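Local coordinates for protein sulfotransferase (Alicyclobacillus acidocaldarius subsp. acidocaldarius, PDB 3RNL) that probably transfers a sulfonate group to an acceptor substrate, on a parallel-sheet alpha/beta fold of the P-loop kind, at residues E41-S46 against E88-Y93. Residues are numbered along the deposited sequence; the frame is centred on the assembly and turned at random.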
loop_
_atom_site.group_PDB
_atom_site.type_symbol
_atom_site.label_atom_id
_atom_site.label_comp_id
_atom_site.label_asym_id
_atom_site.label_seq_id
_atom_site.Cartn_x
_atom_site.Cartn_y
_atom_site.Cartn_z
ATOM N N GLU A 41 8.271 5.206 0.838
ATOM C CA GLU A 41 7.753 5.478 2.178
ATOM C C GLU A 41 7.985 6.915 2.643
ATOM O O GLU A 41 8.027 7.175 3.850
ATOM C CB GLU A 41 8.380 4.525 3.212
ATOM C CG GLU A 41 8.254 3.050 2.875
ATOM C CD GLU A 41 6.823 2.587 2.948
ATOM O OE1 GLU A 41 6.097 2.773 1.959
ATOM O OE2 GLU A 41 6.411 2.061 4.005
ATOM N N ALA A 42 8.093 7.855 1.709
ATOM C CA ALA A 42 8.150 9.260 2.103
ATOM C C ALA A 42 6.951 9.658 2.969
ATOM O O ALA A 42 7.095 10.424 3.929
ATOM C CB ALA A 42 8.249 10.175 0.856
ATOM N N HIS A 43 5.771 9.144 2.609
ATOM C CA HIS A 43 4.515 9.412 3.327
ATOM C C HIS A 43 4.165 10.892 3.469
ATOM O O HIS A 43 3.443 11.283 4.390
ATOM C CB HIS A 43 4.483 8.711 4.701
ATOM C CG HIS A 43 4.256 7.236 4.592
ATOM N ND1 HIS A 43 5.293 6.328 4.536
ATOM C CD2 HIS A 43 3.117 6.515 4.444
ATOM C CE1 HIS A 43 4.801 5.107 4.392
ATOM N NE2 HIS A 43 3.483 5.191 4.346
ATOM N N PHE A 44 4.637 11.706 2.530
ATOM C CA PHE A 44 4.393 13.148 2.599
ATOM C C PHE A 44 2.908 13.504 2.781
ATOM O O PHE A 44 2.548 14.365 3.607
ATOM C CB PHE A 44 4.974 13.831 1.353
ATOM C CG PHE A 44 4.683 15.302 1.274
ATOM C CD1 PHE A 44 5.354 16.198 2.098
ATOM C CD2 PHE A 44 3.747 15.787 0.381
ATOM C CE1 PHE A 44 5.089 17.558 2.038
ATOM C CE2 PHE A 44 3.481 17.141 0.304
ATOM C CZ PHE A 44 4.159 18.031 1.136
ATOM N N PHE A 45 2.039 12.861 2.009
ATOM C CA PHE A 45 0.610 13.204 2.054
ATOM C C PHE A 45 -0.124 12.648 3.274
ATOM O O PHE A 45 -1.299 12.951 3.482
ATOM C CB PHE A 45 -0.077 12.794 0.743
ATOM C CG PHE A 45 0.363 13.629 -0.428
ATOM C CD1 PHE A 45 -0.062 14.944 -0.537
ATOM C CD2 PHE A 45 1.239 13.124 -1.378
ATOM C CE1 PHE A 45 0.346 15.743 -1.607
ATOM C CE2 PHE A 45 1.667 13.919 -2.434
ATOM C CZ PHE A 45 1.218 15.231 -2.543
ATOM N N SER A 46 0.545 11.776 4.034
ATOM C CA SER A 46 -0.010 11.250 5.286
ATOM C C SER A 46 0.419 11.938 6.582
ATOM O O SER A 46 -0.169 11.699 7.632
ATOM C CB SER A 46 0.307 9.749 5.381
ATOM O OG SER A 46 -0.410 9.066 4.363
ATOM N N GLU A 88 4.997 7.912 -7.088
ATOM C CA GLU A 88 5.635 7.844 -5.789
ATOM C C GLU A 88 4.884 6.814 -4.976
ATOM O O GLU A 88 3.662 6.722 -5.080
ATOM C CB GLU A 88 5.580 9.215 -5.099
ATOM C CG GLU A 88 6.396 9.295 -3.803
ATOM C CD GLU A 88 5.507 9.276 -2.562
ATOM O OE1 GLU A 88 5.697 8.386 -1.699
ATOM O OE2 GLU A 88 4.617 10.158 -2.450
ATOM N N ALA A 89 5.615 6.037 -4.178
ATOM C CA ALA A 89 5.022 4.903 -3.454
ATOM C C ALA A 89 5.243 4.971 -1.951
ATOM O O ALA A 89 6.385 4.906 -1.497
ATOM C CB ALA A 89 5.615 3.591 -3.974
ATOM N N SER A 90 4.154 5.046 -1.192
ATOM C CA SER A 90 4.213 4.925 0.278
ATOM C C SER A 90 3.044 4.048 0.709
ATOM O O SER A 90 1.890 4.384 0.427
ATOM C CB SER A 90 4.072 6.314 0.930
ATOM O OG SER A 90 5.189 7.135 0.629
ATOM N N VAL A 91 3.325 2.943 1.398
ATOM C CA VAL A 91 2.311 1.912 1.595
ATOM C C VAL A 91 1.212 2.225 2.612
ATOM O O VAL A 91 0.190 1.543 2.620
ATOM C CB VAL A 91 2.941 0.552 1.928
ATOM C CG1 VAL A 91 3.823 0.094 0.770
ATOM C CG2 VAL A 91 3.714 0.639 3.229
ATOM N N PHE A 92 1.405 3.215 3.483
ATOM C CA PHE A 92 0.326 3.593 4.382
ATOM C C PHE A 92 -0.521 4.777 3.885
ATOM O O PHE A 92 -1.383 5.280 4.595
ATOM C CB PHE A 92 0.821 3.764 5.826
ATOM C CG PHE A 92 1.413 2.500 6.392
ATOM C CD1 PHE A 92 0.606 1.395 6.636
ATOM C CD2 PHE A 92 2.771 2.402 6.653
ATOM C CE1 PHE A 92 1.155 0.208 7.159
ATOM C CE2 PHE A 92 3.316 1.225 7.167
ATOM C CZ PHE A 92 2.501 0.128 7.416
ATOM N N TYR A 93 -0.243 5.239 2.671
ATOM C CA TYR A 93 -1.132 6.224 2.050
ATOM C C TYR A 93 -2.588 5.732 2.048
ATOM O O TYR A 93 -3.517 6.511 2.236
ATOM C CB TYR A 93 -0.675 6.481 0.617
ATOM C CG TYR A 93 0.426 7.507 0.439
ATOM C CD1 TYR A 93 0.733 8.427 1.432
ATOM C CD2 TYR A 93 1.121 7.586 -0.765
ATOM C CE1 TYR A 93 1.722 9.392 1.245
ATOM C CE2 TYR A 93 2.111 8.543 -0.963
ATOM C CZ TYR A 93 2.393 9.445 0.041
ATOM O OH TYR A 93 3.363 10.388 -0.158
HETATM O O HOH W 1 6.341 2.065 -0.716
HETATM O O HOH W 2 8.309 7.783 -1.155
#
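Glu-41 grips the chain at Ala-89 to Val-91 from both its ends. Glu-41 N donates to Ala-89 O (3.0 Å), while the syn lone pair of Glu-41 OE1 receives Val-91 N at 2.8 Å; the bend at chi2 (-68°) folds the carboxylate back to that N-H, a reach suited to glutamate. Buried polar groups continue the bonding. The hydroxyl of Ser-90 accepts from His-43 N and donates to Glu-88 OE1; serine is short enough for this while its CB lies on the His-43 ring, a CH-pi contact 3.5 Å from the centroid. Glu-88 OE2, also bonded to Tyr-73 OH, accepts from Tyr-93 OH on its syn lone pair (2.6 Å), a span that tyrosine is long enough to make. A water accepts from Ala-42 N and probably donates to Glu-88 OE1. Histidine suits its place by bonding at both nitrogens: ND1 donates to Glu-41 O from above the carbonyl plane, and NE2 accepts from Phe-92 N near the ring plane. The contact lies where strand 85-89 of the parallel sheet, in an alpha/beta fold of the P-loop clan, runs out into a type I turn, Ser-90 to Tyr-93, met by the loop that follows edge strand 34-35. Among the apolar contacts, the Tyr-93 ring lies alongside 43-46, its CE1 3.9 Å from Phe-45 CB, and Ser-46 OG, hydrogen-bonded to Thr-99, lies at the tyrosine's edge.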